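Local coordinates for alginase (Pseudoalteromonas, PDB 4Q8K), which probably cleaves the polysaccharide alginate by beta-elimination, as a bacterial lyase of polysaccharide lyase family 18, at residues 192-195 with 196-199; 339-342 with 343-346. One frame throughout, in Å; residues are numbered along the deposited sequence.

Contact 1: 192-195 with 196-199; sequences KVKE and SLRV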
loop_
_atom_site.group_PDB
_atom_site.type_symbol
_atom_site.label_atom_id
_atom_site.label_comp_id
_atom_site.label_asym_id
_atom_site.label_seq_id
_atom_site.Cartn_x
_atom_site.Cartn_y
_atom_site.Cartn_z
ATOM N N LYS A 192 4.604 -1.857 -9.277
ATOM C CA LYS A 192 4.766 -3.256 -8.904
ATOM C C LYS A 192 6.024 -3.860 -9.524
ATOM O O LYS A 192 6.354 -3.570 -10.669
ATOM C CB LYS A 192 3.542 -4.070 -9.332
ATOM C CG LYS A 192 3.214 -3.939 -10.818
ATOM C CD LYS A 192 2.106 -4.886 -11.244
ATOM C CE LYS A 192 1.803 -4.712 -12.743
ATOM N NZ LYS A 192 0.739 -5.660 -13.195
ATOM N N VAL A 193 6.731 -4.696 -8.771
ATOM C CA VAL A 193 7.867 -5.401 -9.350
ATOM C C VAL A 193 7.391 -6.201 -10.558
ATOM O O VAL A 193 6.428 -6.967 -10.470
ATOM C CB VAL A 193 8.538 -6.337 -8.327
ATOM C CG1 VAL A 193 9.640 -7.171 -8.987
ATOM C CG2 VAL A 193 9.100 -5.539 -7.140
ATOM N N LYS A 194 8.081 -6.076 -11.663
ATOM C CA LYS A 194 7.641 -6.724 -12.871
ATOM C C LYS A 194 7.694 -8.220 -12.871
ATOM O O LYS A 194 8.493 -8.805 -12.224
ATOM C CB LYS A 194 8.369 -6.139 -14.056
ATOM C CG LYS A 194 9.781 -6.614 -14.184
ATOM C CD LYS A 194 10.432 -6.088 -15.458
ATOM C CE LYS A 194 10.643 -4.612 -15.414
ATOM N NZ LYS A 194 11.308 -4.130 -16.638
ATOM N N GLU A 195 6.812 -8.822 -13.617
ATOM C CA GLU A 195 6.635 -10.259 -13.596
ATOM C C GLU A 195 7.935 -11.056 -13.760
ATOM O O GLU A 195 8.124 -12.074 -13.098
ATOM C CB GLU A 195 5.642 -10.654 -14.684
ATOM C CG GLU A 195 5.017 -12.020 -14.506
ATOM C CD GLU A 195 3.930 -12.271 -15.534
ATOM O OE1 GLU A 195 4.070 -11.770 -16.670
ATOM O OE2 GLU A 195 2.932 -12.949 -15.204
ATOM N N SER A 196 8.819 -10.594 -14.642
ATOM C CA SER A 196 9.975 -11.406 -15.023
ATOM C C SER A 196 10.992 -11.530 -13.899
ATOM O O SER A 196 11.804 -12.455 -13.895
ATOM C CB SER A 196 10.648 -10.867 -16.291
ATOM O OG SER A 196 11.245 -9.598 -16.076
ATOM N N LEU A 197 10.940 -10.606 -12.946
ATOM C CA LEU A 197 11.919 -10.582 -11.863
ATOM C C LEU A 197 11.432 -11.319 -10.627
ATOM O O LEU A 197 12.194 -11.525 -9.685
ATOM C CB LEU A 197 12.273 -9.149 -11.476
ATOM C CG LEU A 197 12.901 -8.223 -12.519
ATOM C CD1 LEU A 197 13.040 -6.835 -11.929
ATOM C CD2 LEU A 197 14.253 -8.750 -12.970
ATOM N N ARG A 198 10.160 -11.708 -10.621
ATOM C CA ARG A 198 9.563 -12.306 -9.420
ATOM C C ARG A 198 10.123 -13.669 -9.051
ATOM O O ARG A 198 10.264 -14.551 -9.900
ATOM C CB ARG A 198 8.048 -12.388 -9.563
ATOM C CG ARG A 198 7.443 -11.034 -9.801
ATOM C CD ARG A 198 5.940 -11.111 -10.005
ATOM N NE ARG A 198 5.429 -9.826 -10.456
ATOM C CZ ARG A 198 4.203 -9.645 -10.955
ATOM N NH1 ARG A 198 3.364 -10.669 -11.054
ATOM N NH2 ARG A 198 3.819 -8.446 -11.360
ATOM N N VAL A 199 10.444 -13.822 -7.769
ATOM C CA VAL A 199 10.893 -15.090 -7.220
ATOM C C VAL A 199 10.234 -15.280 -5.860
ATOM O O VAL A 199 9.348 -14.511 -5.483
ATOM C CB VAL A 199 12.426 -15.142 -7.089
ATOM C CG1 VAL A 199 13.075 -15.192 -8.483
ATOM C CG2 VAL A 199 12.934 -13.945 -6.287
#
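Val-193 O is gripped by two nitrogens of Arg-198, NE at 3.0 Å and NH2 at 3.1 Å. The guanidinium comes side-on and the oxygen lies in its plane; NH2 stays in the carbonyl plane while NE is tilted 30° from it. From CG to NE the arginine chain is extended, CG being anti to the carbonyl carbon (chi1 -58°), and this carries the head back along the turn. Glu-195 CA sits over one guanidinium face, 3.4 Å from Arg-198 NE. Between these ends the chain bends through a short 3-10 turn: Leu-197 N bonds to Lys-194 O at 3.1 Å and Arg-198 N to Glu-195 O at 3.2 Å. Leu-197 CG also packs against Lys-194 CG at 3.9 Å, the two side chains crossing obliquely. Were Arg-198 an alanine, Val-193 O would probably lose both guanidinium donors and Tyr-316 its cation-pi partner. Lys-194 NZ goes elsewhere, to Gly-151 O. The turn leaves strand 186-193 at its end, where Val-193 pairs with Phe-317 of strand 316-319, Lys-192 with Asp-155 of strand 154-157, and Arg-198 makes a cation-pi contact with Tyr-316.

Contact 2: 339-342 with 343-346; sequences NSNS and FKNC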
loop_
_atom_site.group_PDB
_atom_site.type_symbol
_atom_site.label_atom_id
_atom_site.label_comp_id
_atom_site.label_asym_id
_atom_site.label_seq_id
_atom_site.Cartn_x
_atom_site.Cartn_y
_atom_site.Cartn_z
ATOM N N ASN A 339 -15.663 -3.159 -12.241
ATOM C CA ASN A 339 -16.578 -2.096 -12.642
ATOM C C ASN A 339 -16.121 -0.750 -12.115
ATOM O O ASN A 339 -16.447 -0.380 -10.987
ATOM C CB ASN A 339 -17.984 -2.410 -12.114
ATOM C CG ASN A 339 -19.037 -1.436 -12.614
ATOM O OD1 ASN A 339 -20.215 -1.788 -12.693
ATOM N ND2 ASN A 339 -18.631 -0.209 -12.934
ATOM N N SER A 340 -15.369 -0.013 -12.921
ATOM C CA SER A 340 -14.766 1.235 -12.473
ATOM C C SER A 340 -15.808 2.264 -12.035
ATOM O O SER A 340 -15.594 3.015 -11.083
ATOM C CB SER A 340 -13.870 1.824 -13.559
ATOM O OG SER A 340 -13.299 3.052 -13.136
ATOM N N ASN A 341 -16.928 2.306 -12.748
ATOM C CA ASN A 341 -17.994 3.238 -12.406
ATOM C C ASN A 341 -18.564 2.923 -11.011
ATOM O O ASN A 341 -18.945 3.832 -10.265
ATOM C CB ASN A 341 -19.105 3.234 -13.474
ATOM C CG ASN A 341 -18.783 4.131 -14.675
ATOM O OD1 ASN A 341 -19.570 4.222 -15.622
ATOM N ND2 ASN A 341 -17.637 4.793 -14.639
ATOM N N SER A 342 -18.630 1.645 -10.662
ATOM C CA SER A 342 -19.107 1.278 -9.330
ATOM C C SER A 342 -18.228 1.901 -8.239
ATOM O O SER A 342 -18.731 2.376 -7.219
ATOM C CB SER A 342 -19.230 -0.239 -9.148
ATOM O OG SER A 342 -17.963 -0.860 -8.983
ATOM N N PHE A 343 -16.916 1.921 -8.459
ATOM C CA PHE A 343 -16.010 2.494 -7.467
ATOM C C PHE A 343 -16.085 4.010 -7.464
ATOM O O PHE A 343 -16.001 4.652 -6.419
ATOM C CB PHE A 343 -14.572 1.997 -7.697
ATOM C CG PHE A 343 -14.441 0.510 -7.590
ATOM C CD1 PHE A 343 -14.943 -0.162 -6.483
ATOM C CD2 PHE A 343 -13.860 -0.228 -8.611
ATOM C CE1 PHE A 343 -14.850 -1.529 -6.378
ATOM C CE2 PHE A 343 -13.765 -1.596 -8.519
ATOM C CZ PHE A 343 -14.257 -2.255 -7.397
ATOM N N LYS A 344 -16.262 4.567 -8.635
ATOM C CA LYS A 344 -16.570 5.957 -8.735
ATOM C C LYS A 344 -17.682 6.359 -7.793
ATOM O O LYS A 344 -17.564 7.287 -7.081
ATOM C CB LYS A 344 -17.008 6.288 -10.149
ATOM C CG LYS A 344 -17.235 7.755 -10.334
ATOM C CD LYS A 344 -17.762 8.092 -11.714
ATOM C CE LYS A 344 -17.853 9.580 -11.859
ATOM N NZ LYS A 344 -19.146 9.981 -11.316
ATOM N N ASN A 345 -18.784 5.668 -7.881
ATOM C CA ASN A 345 -19.956 5.971 -7.072
ATOM C C ASN A 345 -19.701 5.695 -5.603
ATOM O O ASN A 345 -20.119 6.464 -4.742
ATOM C CB ASN A 345 -21.169 5.180 -7.547
ATOM C CG ASN A 345 -21.698 5.675 -8.884
ATOM O OD1 ASN A 345 -21.296 6.730 -9.370
ATOM N ND2 ASN A 345 -22.594 4.911 -9.483
ATOM N N CYS A 346 -18.997 4.603 -5.317
ATOM C CA CYS A 346 -18.644 4.300 -3.934
ATOM C C CYS A 346 -17.853 5.435 -3.282
ATOM O O CYS A 346 -18.193 5.889 -2.192
ATOM C CB CYS A 346 -17.849 3.004 -3.875
ATOM S SG CYS A 346 -18.836 1.546 -4.159
#
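Phe-343 turns one face of its ring to the hydroxyl of Ser-342, whose OG stands 3.9 Å above the plane and over the ring centre. Both side chains belong to the first turns of helix 340-349. The hydroxyl is fixed by its own bonds: a chi1 of 75° folds OG back over the serine's own backbone to the start of the helix, where it donates to the carbonyl oxygen of the N-cap residue, Asn-339 O, at 2.6 Å, in the carbonyl plane and on a lone pair. The same hydroxyl also accepts from Glu-336 N. Asn-339 O in turn approaches the ring obliquely, 3.5 Å from Phe-343 CD2, and also receives weak backbone bonds from Ser-342 N and Phe-343 N.

With chi1 at -60° the ring of Phe-343 swings back along the helix toward Asn-339, and it also touches Trp-187 of strand 186-193. Ser-340 OG bonds to Trp-187 NE1, so the helix start grips that indole too. Further along, Cys-346 SG comes to 3.2 Å from Ser-342 O, the oxygen that Cys-346 N reaches at 2.9 Å; this sulfur is disulfide-bonded to Cys-334. Regular helix bonds run alongside: Lys-344 N to Ser-340 O at 3.0 Å and Asn-345 N to Asn-341 O at 3.0 Å. On the outward side Lys-344 CB rests 3.1 Å from Asn-341 O, while its chain bends at the end to bring NZ to Glu-348 in a salt bridge.

Chemically, then, the hydroxyl of Ser-342 helps to tie the helix start, donating to Asn-339 O and accepting from Glu-336 N, and the disulfide ties the next turn to Cys-334, while the phenylalanine ring has that hydroxyl over one face and makes contact with Trp-187.

In the fold
Contacts 1 and 2 are separate local contacts, and both lie in the part of the chain that matches the alginate lyase family: their centres are 29 Å apart, their nearest atoms about 16 Å, and they do not touch. Strand 186-193 relates them all the same. Its last residues, Lys-192 and Val-193, enter contact 1, while Trp-187, near its start, is met by Phe-343 and Ser-340 of contact 2. One contact is thus a turn leaving the strand, the other a helix lying against it. Both sit toward the outside of the chain, about 17 and 20 Å from its centre. Neither contains a residue of the calcium site, whose ligands are Asp-242, Asp-250, Val-252, Asn-255 and Ile-257.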